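Local coordinates for protein 4-hydroxy-3-methylbut-2-enyl diphosphate reductase, apicoplast (Plasmodium falciparum, PDB 4N7B) that reduces 4-hydroxy-3-methylbut-2-enyl diphosphate to isopentenyl and dimethylallyl diphosphate with an iron-sulfur cluster, the last step of apicoplast isoprenoid precursor synthesis, at residues 220-225 / 505-510; 251-256 / 274-279; 285-290 / 307-312; 431-436 / 477-482. All blocks are in the same frame, centred on the assembly; numbering follows the deposited sequence.

The four contacts are parallel strand pairs in two separate sheets. Interactions 1 and 4 belong to one sheet, with centres 9 Å apart. Strands 221-226 and 477-482 are neighbours there, and the backbone of Y223 pairs with I478 and L480. Interactions 2 and 3 share the other sheet, with centres 10 Å apart, joined where Y253 and K255 pair with I289. The two sheets lie on opposite sides of the chain's centre; the nearest atoms of interactions 2 and 4 are about 17 Å apart. The iron-sulfur cluster is about 12 Å from the side chains of H256 and S482 and about 11 Å from that of D312. Interaction 1 lies away from the annotated sites.

Interaction 1: 220-225 / 505-510; sequences KILYLI and YTLQNF
K220 lays the end of its side chain over one face of the Y505 ring. K220 CE is 3.8 Å from the centroid of the Y505 ring, a CH-pi contact, and K220 NZ makes a cation-pi contact over the same face. The bend at chi3 (74°) brings the lysine end over the ring. One water accepts from K220 NZ and donates to Y505 OH; the ammonium also bonds to F503 O and the phenol to V475 O.

Beyond this end the backbones form a regular parallel ladder. It joins strand 221-226 to 506-511, an outermost strand of the five-stranded sheet. L222 N gives to T506 O at 2.8 Å, and Q508 N gives to L222 O. L224 does the same with Q508 and F510.

The tighter side holds L222 and L224. L507 CD1 comes to 3.9 Å from L224 CB and 4.1 Å from L222 CD2. Helix 488-499 packs on both L222 and L224. On the other face, I221 CG2 sits over the centre of the Y223 ring, two residues on in the same strand.

The outer strand is looser. T506, Q508 and N509 are exposed, and a second water donates to L224 O and N509 OD1. The contact therefore rests on backbone bonds along its length, while the lysine charge at its start is probably eased by a carbonyl, a water and an aromatic face.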
# COMPACT_ATOMS: atom_id res chain seq x y z
N LYS A 220 13.41 -29.91 -5.38
CA LYS A 220 12.78 -28.89 -4.55
C LYS A 220 13.45 -27.55 -4.76
O LYS A 220 14.67 -27.44 -4.67
CB LYS A 220 12.84 -29.32 -3.09
CG LYS A 220 12.18 -30.68 -2.87
CD LYS A 220 12.21 -31.10 -1.42
CE LYS A 220 11.21 -30.30 -0.61
NZ LYS A 220 11.14 -30.78 0.80
N ILE A 221 12.66 -26.52 -5.06
CA ILE A 221 13.21 -25.20 -5.31
C ILE A 221 12.40 -24.11 -4.65
O ILE A 221 11.17 -24.09 -4.72
CB ILE A 221 13.24 -24.88 -6.80
CG1 ILE A 221 14.08 -25.90 -7.55
CG2 ILE A 221 13.80 -23.47 -7.02
CD1 ILE A 221 14.01 -25.71 -9.04
N LEU A 222 13.11 -23.18 -4.02
CA LEU A 222 12.49 -21.97 -3.50
C LEU A 222 12.90 -20.78 -4.35
O LEU A 222 14.09 -20.42 -4.43
CB LEU A 222 12.90 -21.75 -2.04
CG LEU A 222 12.41 -20.45 -1.43
CD1 LEU A 222 10.94 -20.52 -1.12
CD2 LEU A 222 13.19 -20.15 -0.17
N TYR A 223 11.93 -20.20 -5.03
CA TYR A 223 12.18 -19.03 -5.84
C TYR A 223 11.96 -17.81 -4.98
O TYR A 223 10.82 -17.47 -4.63
CB TYR A 223 11.24 -19.00 -7.03
CG TYR A 223 11.47 -20.08 -8.06
CD1 TYR A 223 12.49 -19.95 -8.99
CD2 TYR A 223 10.66 -21.21 -8.13
CE1 TYR A 223 12.70 -20.91 -9.96
CE2 TYR A 223 10.87 -22.18 -9.09
CZ TYR A 223 11.90 -22.02 -10.00
OH TYR A 223 12.13 -22.96 -10.96
N LEU A 224 13.05 -17.17 -4.61
CA LEU A 224 13.00 -15.93 -3.86
C LEU A 224 12.90 -14.80 -4.86
O LEU A 224 13.79 -14.58 -5.70
CB LEU A 224 14.25 -15.77 -2.99
CG LEU A 224 14.34 -14.46 -2.21
CD1 LEU A 224 13.18 -14.35 -1.21
CD2 LEU A 224 15.69 -14.38 -1.49
N ILE A 225 11.80 -14.08 -4.78
CA ILE A 225 11.42 -13.15 -5.82
C ILE A 225 11.85 -11.73 -5.51
O ILE A 225 11.77 -11.27 -4.37
CB ILE A 225 9.91 -13.17 -6.03
CG1 ILE A 225 9.49 -14.55 -6.51
CG2 ILE A 225 9.51 -12.14 -7.05
CD1 ILE A 225 8.00 -14.83 -6.45
N TYR A 505 14.65 -26.99 0.47
CA TYR A 505 14.35 -26.39 -0.82
C TYR A 505 15.63 -25.72 -1.32
O TYR A 505 16.27 -24.98 -0.57
CB TYR A 505 13.21 -25.37 -0.71
CG TYR A 505 11.83 -26.00 -0.45
CD1 TYR A 505 11.37 -26.22 0.85
CD2 TYR A 505 11.02 -26.38 -1.50
CE1 TYR A 505 10.13 -26.82 1.09
CE2 TYR A 505 9.77 -26.98 -1.26
CZ TYR A 505 9.33 -27.19 0.03
OH TYR A 505 8.09 -27.78 0.25
N THR A 506 15.99 -25.95 -2.57
CA THR A 506 17.18 -25.30 -3.14
C THR A 506 16.84 -23.85 -3.47
O THR A 506 15.85 -23.57 -4.14
CB THR A 506 17.69 -26.00 -4.41
OG1 THR A 506 18.14 -27.31 -4.08
CG2 THR A 506 18.86 -25.21 -5.02
N LEU A 507 17.66 -22.93 -2.99
CA LEU A 507 17.40 -21.52 -3.18
C LEU A 507 17.76 -21.05 -4.60
O LEU A 507 18.86 -21.31 -5.10
CB LEU A 507 18.17 -20.71 -2.14
CG LEU A 507 18.00 -19.20 -2.18
CD1 LEU A 507 16.55 -18.82 -2.07
CD2 LEU A 507 18.79 -18.59 -1.04
N GLN A 508 16.81 -20.38 -5.24
CA GLN A 508 17.05 -19.71 -6.50
C GLN A 508 16.44 -18.32 -6.46
O GLN A 508 15.40 -18.11 -5.85
CB GLN A 508 16.49 -20.52 -7.67
CG GLN A 508 17.29 -21.77 -7.99
CD GLN A 508 18.75 -21.47 -8.29
OE1 GLN A 508 19.07 -20.82 -9.29
NE2 GLN A 508 19.64 -21.93 -7.42
N ASN A 509 17.10 -17.37 -7.10
CA ASN A 509 16.54 -16.03 -7.21
C ASN A 509 15.69 -15.94 -8.46
O ASN A 509 16.07 -16.46 -9.51
CB ASN A 509 17.63 -14.97 -7.30
CG ASN A 509 18.41 -14.85 -6.01
OD1 ASN A 509 17.98 -14.17 -5.07
ND2 ASN A 509 19.54 -15.51 -5.94
N PHE A 510 14.56 -15.27 -8.35
CA PHE A 510 13.81 -14.92 -9.53
C PHE A 510 13.65 -13.40 -9.62
O PHE A 510 13.07 -12.77 -8.72
CB PHE A 510 12.43 -15.57 -9.57
CG PHE A 510 11.68 -15.19 -10.81
CD1 PHE A 510 11.98 -15.81 -12.02
CD2 PHE A 510 10.79 -14.14 -10.80
CE1 PHE A 510 11.34 -15.43 -13.18
CE2 PHE A 510 10.15 -13.74 -11.95
CZ PHE A 510 10.42 -14.39 -13.15
O HOH W 1 8.96 -29.84 2.22
O HOH W 2 15.53 -12.63 -5.42

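Interaction 2: 251-256 / 274-279; sequences PIYVKH and IFIEDL
P251 meets I274 where two parallel strands of a beta-alpha-beta unit begin to pair; helix 262-271 makes the crossover. I274 CD1 presses on P251 CB at 3.3 Å, tighter than usual van der Waals contact. Its backbone takes part twice: I274 N gives to I252 O, and I274 O accepts from V254 N.

F275 points to the other face and runs alongside V254. F275 CD2 is 3.4 Å from V254 CB. Helix 262-271 packs on this ring through C265, L268 and E269.

I276 returns to the face of Y253 and K255. I276 CG1 lies between the backbone N and the carbonyl carbon (chi1 65°). This leaves I276 CG2 to meet the edge of the Y253 ring in its plane, 3.7 Å from Y253 CD1. I276 N bonds to V254 O, and I276 O accepts from H256 N.

E277 leaves the strand. E277 O takes K255 NZ at 2.7 Å. The same ammonium makes a salt bridge with E277 OE1. The second carboxylate oxygen, OE2, meets H256, which lies beside H260 and H293. In one of its two conformers, H256 ND1 gives to E277 OE2 at 2.6 Å, on the syn lone pair, and H256 NE2 bonds to H260. H260 probably binds the diphosphate substrate, as in related enzymes. E277 probably helps orient H256, which in turn meets H260.

L279 CD1 meets K255 CD at 4.0 Å, the two side chains crossing at about a right angle.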
# COMPACT_ATOMS: atom_id res chain seq x y z
N PRO A 251 5.69 11.06 23.71
CA PRO A 251 5.15 10.27 22.61
C PRO A 251 5.01 11.06 21.31
O PRO A 251 4.77 12.27 21.33
CB PRO A 251 3.77 9.86 23.12
CG PRO A 251 3.36 11.00 23.99
CD PRO A 251 4.63 11.54 24.61
N ILE A 252 5.15 10.37 20.18
CA ILE A 252 4.93 10.96 18.87
C ILE A 252 3.65 10.40 18.28
O ILE A 252 3.53 9.19 18.08
CB ILE A 252 6.10 10.66 17.92
CG1 ILE A 252 7.35 11.40 18.38
CG2 ILE A 252 5.74 11.05 16.49
CD1 ILE A 252 7.19 12.91 18.39
N TYR A 253 2.70 11.28 17.98
CA TYR A 253 1.38 10.84 17.57
C TYR A 253 1.30 10.64 16.07
O TYR A 253 1.75 11.48 15.30
CB TYR A 253 0.33 11.84 18.05
CG TYR A 253 0.14 11.78 19.54
CD1 TYR A 253 -0.68 10.82 20.11
CD2 TYR A 253 0.83 12.65 20.38
CE1 TYR A 253 -0.85 10.74 21.48
CE2 TYR A 253 0.67 12.57 21.76
CZ TYR A 253 -0.17 11.62 22.30
OH TYR A 253 -0.34 11.53 23.66
N VAL A 254 0.73 9.51 15.67
CA VAL A 254 0.57 9.19 14.26
C VAL A 254 -0.89 8.91 13.98
O VAL A 254 -1.52 8.13 14.68
CB VAL A 254 1.38 7.95 13.88
CG1 VAL A 254 1.17 7.62 12.41
CG2 VAL A 254 2.86 8.16 14.19
N LYS A 255 -1.42 9.54 12.94
CA LYS A 255 -2.80 9.35 12.56
C LYS A 255 -2.92 8.11 11.66
O LYS A 255 -2.36 8.08 10.57
CB LYS A 255 -3.32 10.60 11.86
CG LYS A 255 -4.65 10.42 11.17
CD LYS A 255 -5.77 10.03 12.12
CE LYS A 255 -7.09 9.92 11.35
NZ LYS A 255 -8.28 9.63 12.21
N HIS A 256 -3.67 7.13 12.16
CA HIS A 256 -3.74 5.76 11.64
C HIS A 256 -2.39 5.07 11.65
O HIS A 256 -1.35 5.71 11.79
CB HIS A 256 -4.36 5.68 10.24
CG HIS A 256 -4.81 4.29 9.87
ND1 HIS A 256 -5.97 3.74 10.36
CD2 HIS A 256 -4.23 3.34 9.11
CE1 HIS A 256 -6.10 2.51 9.90
NE2 HIS A 256 -5.05 2.24 9.14
N ILE A 274 2.69 6.58 18.99
CA ILE A 274 1.34 6.18 19.33
C ILE A 274 0.42 6.44 18.14
O ILE A 274 0.34 7.57 17.63
CB ILE A 274 0.81 6.94 20.56
CG1 ILE A 274 1.70 6.65 21.78
CG2 ILE A 274 -0.63 6.56 20.84
CD1 ILE A 274 1.43 7.55 22.96
N PHE A 275 -0.26 5.40 17.69
CA PHE A 275 -1.16 5.50 16.54
C PHE A 275 -2.58 5.76 17.02
O PHE A 275 -3.12 5.00 17.83
CB PHE A 275 -1.08 4.23 15.70
CG PHE A 275 0.31 3.87 15.28
CD1 PHE A 275 1.00 2.87 15.93
CD2 PHE A 275 0.94 4.58 14.28
CE1 PHE A 275 2.30 2.56 15.55
CE2 PHE A 275 2.23 4.29 13.91
CZ PHE A 275 2.91 3.27 14.55
N ILE A 276 -3.17 6.83 16.52
CA ILE A 276 -4.47 7.27 17.02
C ILE A 276 -5.44 7.45 15.87
O ILE A 276 -5.04 7.55 14.71
CB ILE A 276 -4.33 8.60 17.80
CG1 ILE A 276 -3.89 9.73 16.87
CG2 ILE A 276 -3.30 8.45 18.91
CD1 ILE A 276 -5.02 10.43 16.15
N GLU A 277 -6.73 7.47 16.19
CA GLU A 277 -7.76 7.79 15.20
C GLU A 277 -8.51 9.04 15.62
O GLU A 277 -9.11 9.73 14.80
CB GLU A 277 -8.74 6.63 15.04
CG GLU A 277 -8.13 5.36 14.48
CD GLU A 277 -7.63 5.52 13.06
OE1 GLU A 277 -7.91 6.56 12.43
OE2 GLU A 277 -6.94 4.59 12.57
N ASP A 278 -8.47 9.33 16.92
CA ASP A 278 -9.18 10.48 17.46
C ASP A 278 -8.17 11.56 17.78
O ASP A 278 -7.35 11.41 18.69
CB ASP A 278 -9.95 10.07 18.71
CG ASP A 278 -10.97 11.10 19.14
OD1 ASP A 278 -10.65 12.31 19.09
OD2 ASP A 278 -12.09 10.70 19.52
N LEU A 279 -8.23 12.67 17.04
CA LEU A 279 -7.27 13.76 17.22
C LEU A 279 -7.35 14.44 18.58
O LEU A 279 -6.46 15.19 18.95
CB LEU A 279 -7.43 14.79 16.10
CG LEU A 279 -6.48 14.55 14.93
CD1 LEU A 279 -6.88 13.28 14.18
CD2 LEU A 279 -6.44 15.76 14.01

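Interaction 3: 285-290 / 307-312; sequences GHILIY and KLIEID
One edge of a four-stranded parallel sheet holds this contact: Y290 of strand 287-290 meets E310 of strand 309-312, which is outermost. Y290 OH gives to E310 OE2 at 2.6 Å. The oxygen lies at the edge of the phenol ring, in its plane, and is met on its anti side. Ring and carboxylate stand at 89° to each other. E310 is extended beyond CG (chi2 178°), which carries the carboxylate out to the phenol oxygen.

D312 crosses the same ring at about a right angle. D312 CB also lies at the ring edge, 3.9 Å from Y290 CD2. D312 OD2 forms a salt bridge with R300, and OD1 bonds to T314 OG1. C315, a ligand of the cluster, follows shortly in sequence.

The two strands belong to a beta-alpha-beta unit whose crossover is helix 297-305. That helix packs on Y290 and E310 through R300 and A303. A Schellman motif ends it, with K307 at positive phi, and the chain then enters strand 309-312.

The ladder starts with I309 N giving to H286 O. L288 N then gives to I309 O, I311 N to L288 O at 2.9 Å, and Y290 N to I311 O. On the face away from Y290, I287 CD1 reaches 3.6 Å from I309 CB and 4.2 Å from I311 CD1. I289 and I311 lie side by side there, covered by helix 232-247 through C244.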
# COMPACT_ATOMS: atom_id res chain seq x y z
N GLY A 285 -0.68 21.69 19.98
CA GLY A 285 0.71 22.11 19.87
C GLY A 285 1.68 20.99 19.54
O GLY A 285 2.82 21.25 19.15
N HIS A 286 1.24 19.74 19.67
CA HIS A 286 2.13 18.60 19.50
C HIS A 286 2.27 18.14 18.05
O HIS A 286 1.53 18.58 17.17
CB HIS A 286 1.69 17.42 20.36
CG HIS A 286 2.17 17.49 21.77
ND1 HIS A 286 1.85 18.53 22.62
CD2 HIS A 286 2.96 16.66 22.49
CE1 HIS A 286 2.42 18.34 23.79
NE2 HIS A 286 3.10 17.21 23.74
N ILE A 287 3.22 17.24 17.83
CA ILE A 287 3.48 16.65 16.52
C ILE A 287 2.39 15.65 16.16
O ILE A 287 2.01 14.82 16.98
CB ILE A 287 4.81 15.87 16.52
CG1 ILE A 287 5.98 16.77 16.91
CG2 ILE A 287 5.06 15.24 15.17
CD1 ILE A 287 6.65 17.43 15.72
N LEU A 288 1.90 15.74 14.93
CA LEU A 288 1.06 14.69 14.39
C LEU A 288 1.55 14.30 13.01
O LEU A 288 1.74 15.16 12.15
CB LEU A 288 -0.40 15.11 14.28
CG LEU A 288 -1.30 14.02 13.70
CD1 LEU A 288 -1.36 12.80 14.61
CD2 LEU A 288 -2.69 14.57 13.47
N ILE A 289 1.74 13.00 12.81
CA ILE A 289 2.18 12.47 11.53
C ILE A 289 1.04 11.79 10.76
O ILE A 289 0.33 10.95 11.32
CB ILE A 289 3.30 11.45 11.73
CG1 ILE A 289 4.47 12.12 12.47
CG2 ILE A 289 3.75 10.90 10.39
CD1 ILE A 289 5.62 11.19 12.79
N TYR A 290 0.88 12.14 9.49
CA TYR A 290 -0.11 11.49 8.64
C TYR A 290 0.53 10.27 7.98
O TYR A 290 1.64 10.36 7.45
CB TYR A 290 -0.65 12.45 7.59
CG TYR A 290 -1.32 13.68 8.16
CD1 TYR A 290 -2.32 13.57 9.12
CD2 TYR A 290 -0.93 14.95 7.77
CE1 TYR A 290 -2.92 14.70 9.66
CE2 TYR A 290 -1.53 16.08 8.30
CZ TYR A 290 -2.52 15.95 9.24
OH TYR A 290 -3.12 17.09 9.77
N LYS A 307 -3.46 23.71 16.53
CA LYS A 307 -2.10 24.15 16.30
C LYS A 307 -1.10 22.98 16.45
O LYS A 307 -0.15 23.06 17.23
CB LYS A 307 -1.75 25.30 17.25
CG LYS A 307 -0.99 26.43 16.57
CD LYS A 307 -1.69 27.78 16.75
CE LYS A 307 -1.01 28.86 15.92
NZ LYS A 307 -1.62 30.21 16.11
N LEU A 308 -1.33 21.92 15.69
CA LEU A 308 -0.42 20.77 15.71
C LEU A 308 0.70 20.95 14.70
O LEU A 308 0.54 21.65 13.70
CB LEU A 308 -1.18 19.49 15.39
CG LEU A 308 -2.33 19.13 16.32
CD1 LEU A 308 -3.06 17.92 15.78
CD2 LEU A 308 -1.80 18.87 17.72
N ILE A 309 1.83 20.31 14.96
CA ILE A 309 2.90 20.26 13.98
C ILE A 309 2.58 19.15 13.02
O ILE A 309 2.86 17.98 13.30
CB ILE A 309 4.27 19.92 14.59
CG1 ILE A 309 4.46 20.61 15.95
CG2 ILE A 309 5.37 20.33 13.62
CD1 ILE A 309 4.50 22.10 15.87
N GLU A 310 1.97 19.50 11.90
CA GLU A 310 1.60 18.53 10.89
C GLU A 310 2.81 18.06 10.11
O GLU A 310 3.51 18.85 9.47
CB GLU A 310 0.60 19.15 9.93
CG GLU A 310 -0.74 19.44 10.56
CD GLU A 310 -1.68 20.11 9.58
OE1 GLU A 310 -1.66 21.35 9.51
OE2 GLU A 310 -2.42 19.38 8.87
N ILE A 311 3.06 16.76 10.17
CA ILE A 311 4.14 16.15 9.41
C ILE A 311 3.58 15.06 8.51
O ILE A 311 3.20 13.98 8.98
CB ILE A 311 5.23 15.60 10.33
CG1 ILE A 311 5.91 16.77 11.04
CG2 ILE A 311 6.24 14.79 9.51
CD1 ILE A 311 7.19 16.41 11.72
N ASP A 312 3.52 15.35 7.22
CA ASP A 312 2.73 14.56 6.29
C ASP A 312 3.56 13.51 5.56
O ASP A 312 4.30 13.84 4.63
CB ASP A 312 2.07 15.48 5.27
CG ASP A 312 1.08 14.76 4.39
OD1 ASP A 312 0.92 13.53 4.52
OD2 ASP A 312 0.46 15.43 3.54

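Interaction 4: 431-436 / 477-482; sequences DLTIVV and KIALTS
D431 turns its carboxylate back to the start of strand 477-482. With chi1 at -54° its CG lies beside the backbone N, and D431 OD2 accepts from K477 N at 3.0 Å. D431 N returns a bond to K477 O at 2.8 Å. D431 OD2 also takes N476 N.

Four bonds then run up the parallel pair: A479 N to L432 O, I434 N to A479 O, T481 N to I434 O, and V436 N to T481 O.

L480 packs between I434 and V436. Its CG is anti to the backbone N (chi1 173°), and L480 CD1 is 3.8 Å from both I434 CG2 and V436 CG2. I434 CG1 lies beside the backbone N, and I434 CD1 at its end is 4.2 Å from I478 CG2. F494 of helix 488-499 touches both I434 and V436.

The opposite face carries smaller groups. T433 OG1 is 3.7 Å from A479 CB and bonds to S451 OG. The V435 and T481 side chains run side by side, V435 CG2 and T481 CG2 being 4.1 Å apart.

These are inner strands of the sheet. The carboxylate of D431 receives two backbone N-H groups, which would probably steady its negative charge at the start of the strand, while I434, V436, I478 and L480 pack one face and smaller residues, two of them threonines, the other.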
# COMPACT_ATOMS: atom_id res chain seq x y z
N ASP A 431 4.15 -24.88 -7.10
CA ASP A 431 3.04 -25.61 -6.51
C ASP A 431 2.37 -24.78 -5.42
O ASP A 431 1.22 -25.02 -5.07
CB ASP A 431 3.57 -26.90 -5.90
CG ASP A 431 4.37 -27.73 -6.88
OD1 ASP A 431 3.86 -28.04 -7.98
OD2 ASP A 431 5.54 -28.07 -6.57
N LEU A 432 3.10 -23.82 -4.88
CA LEU A 432 2.59 -22.99 -3.80
C LEU A 432 3.26 -21.62 -3.80
O LEU A 432 4.48 -21.51 -4.00
CB LEU A 432 2.86 -23.66 -2.46
CG LEU A 432 2.57 -22.78 -1.26
CD1 LEU A 432 1.06 -22.67 -1.05
CD2 LEU A 432 3.24 -23.33 -0.02
N THR A 433 2.47 -20.59 -3.53
CA THR A 433 2.99 -19.24 -3.37
C THR A 433 2.85 -18.82 -1.90
O THR A 433 1.76 -18.93 -1.32
CB THR A 433 2.23 -18.23 -4.25
OG1 THR A 433 2.56 -18.45 -5.64
CG2 THR A 433 2.63 -16.80 -3.86
N ILE A 434 3.94 -18.36 -1.31
CA ILE A 434 3.90 -17.79 0.04
C ILE A 434 4.15 -16.31 -0.03
O ILE A 434 5.19 -15.87 -0.54
CB ILE A 434 4.94 -18.40 0.97
CG1 ILE A 434 4.62 -19.86 1.24
CG2 ILE A 434 4.96 -17.64 2.30
CD1 ILE A 434 5.70 -20.56 2.01
N VAL A 435 3.19 -15.54 0.44
CA VAL A 435 3.34 -14.10 0.49
C VAL A 435 3.51 -13.73 1.93
O VAL A 435 2.66 -14.05 2.76
CB VAL A 435 2.13 -13.36 -0.04
CG1 VAL A 435 2.35 -11.86 0.08
CG2 VAL A 435 1.87 -13.76 -1.49
N VAL A 436 4.62 -13.05 2.24
CA VAL A 436 4.87 -12.64 3.63
C VAL A 436 4.31 -11.26 3.83
O VAL A 436 4.62 -10.33 3.09
CB VAL A 436 6.34 -12.70 3.97
CG1 VAL A 436 6.56 -12.39 5.43
CG2 VAL A 436 6.88 -14.08 3.62
N LYS A 477 8.05 -26.97 -5.40
CA LYS A 477 8.44 -25.63 -5.82
C LYS A 477 7.57 -24.55 -5.20
O LYS A 477 6.35 -24.57 -5.32
CB LYS A 477 8.42 -25.52 -7.34
CG LYS A 477 9.18 -26.66 -8.02
CD LYS A 477 9.82 -26.22 -9.31
CE LYS A 477 10.12 -27.42 -10.21
NZ LYS A 477 10.72 -28.56 -9.46
N ILE A 478 8.24 -23.61 -4.55
CA ILE A 478 7.60 -22.50 -3.87
C ILE A 478 8.04 -21.15 -4.44
O ILE A 478 9.24 -20.87 -4.63
CB ILE A 478 7.96 -22.54 -2.40
CG1 ILE A 478 7.43 -23.81 -1.79
CG2 ILE A 478 7.46 -21.30 -1.68
CD1 ILE A 478 7.97 -24.09 -0.41
N ALA A 479 7.06 -20.30 -4.70
CA ALA A 479 7.28 -18.93 -5.08
C ALA A 479 7.21 -18.11 -3.79
O ALA A 479 6.17 -18.14 -3.10
CB ALA A 479 6.19 -18.50 -6.05
N LEU A 480 8.28 -17.41 -3.42
CA LEU A 480 8.25 -16.65 -2.17
C LEU A 480 8.41 -15.16 -2.43
O LEU A 480 9.39 -14.74 -3.04
CB LEU A 480 9.33 -17.13 -1.21
CG LEU A 480 9.53 -16.32 0.07
CD1 LEU A 480 8.33 -16.44 1.01
CD2 LEU A 480 10.80 -16.79 0.79
N THR A 481 7.42 -14.37 -2.01
CA THR A 481 7.52 -12.92 -2.13
C THR A 481 6.98 -12.23 -0.88
O THR A 481 6.65 -12.88 0.10
CB THR A 481 6.80 -12.40 -3.37
OG1 THR A 481 7.11 -11.00 -3.51
CG2 THR A 481 5.33 -12.56 -3.25
N SER A 482 6.89 -10.91 -0.90
CA SER A 482 6.44 -10.19 0.28
C SER A 482 5.84 -8.87 -0.13
O SER A 482 6.19 -8.32 -1.17
CB SER A 482 7.61 -9.97 1.25
OG SER A 482 8.63 -9.22 0.61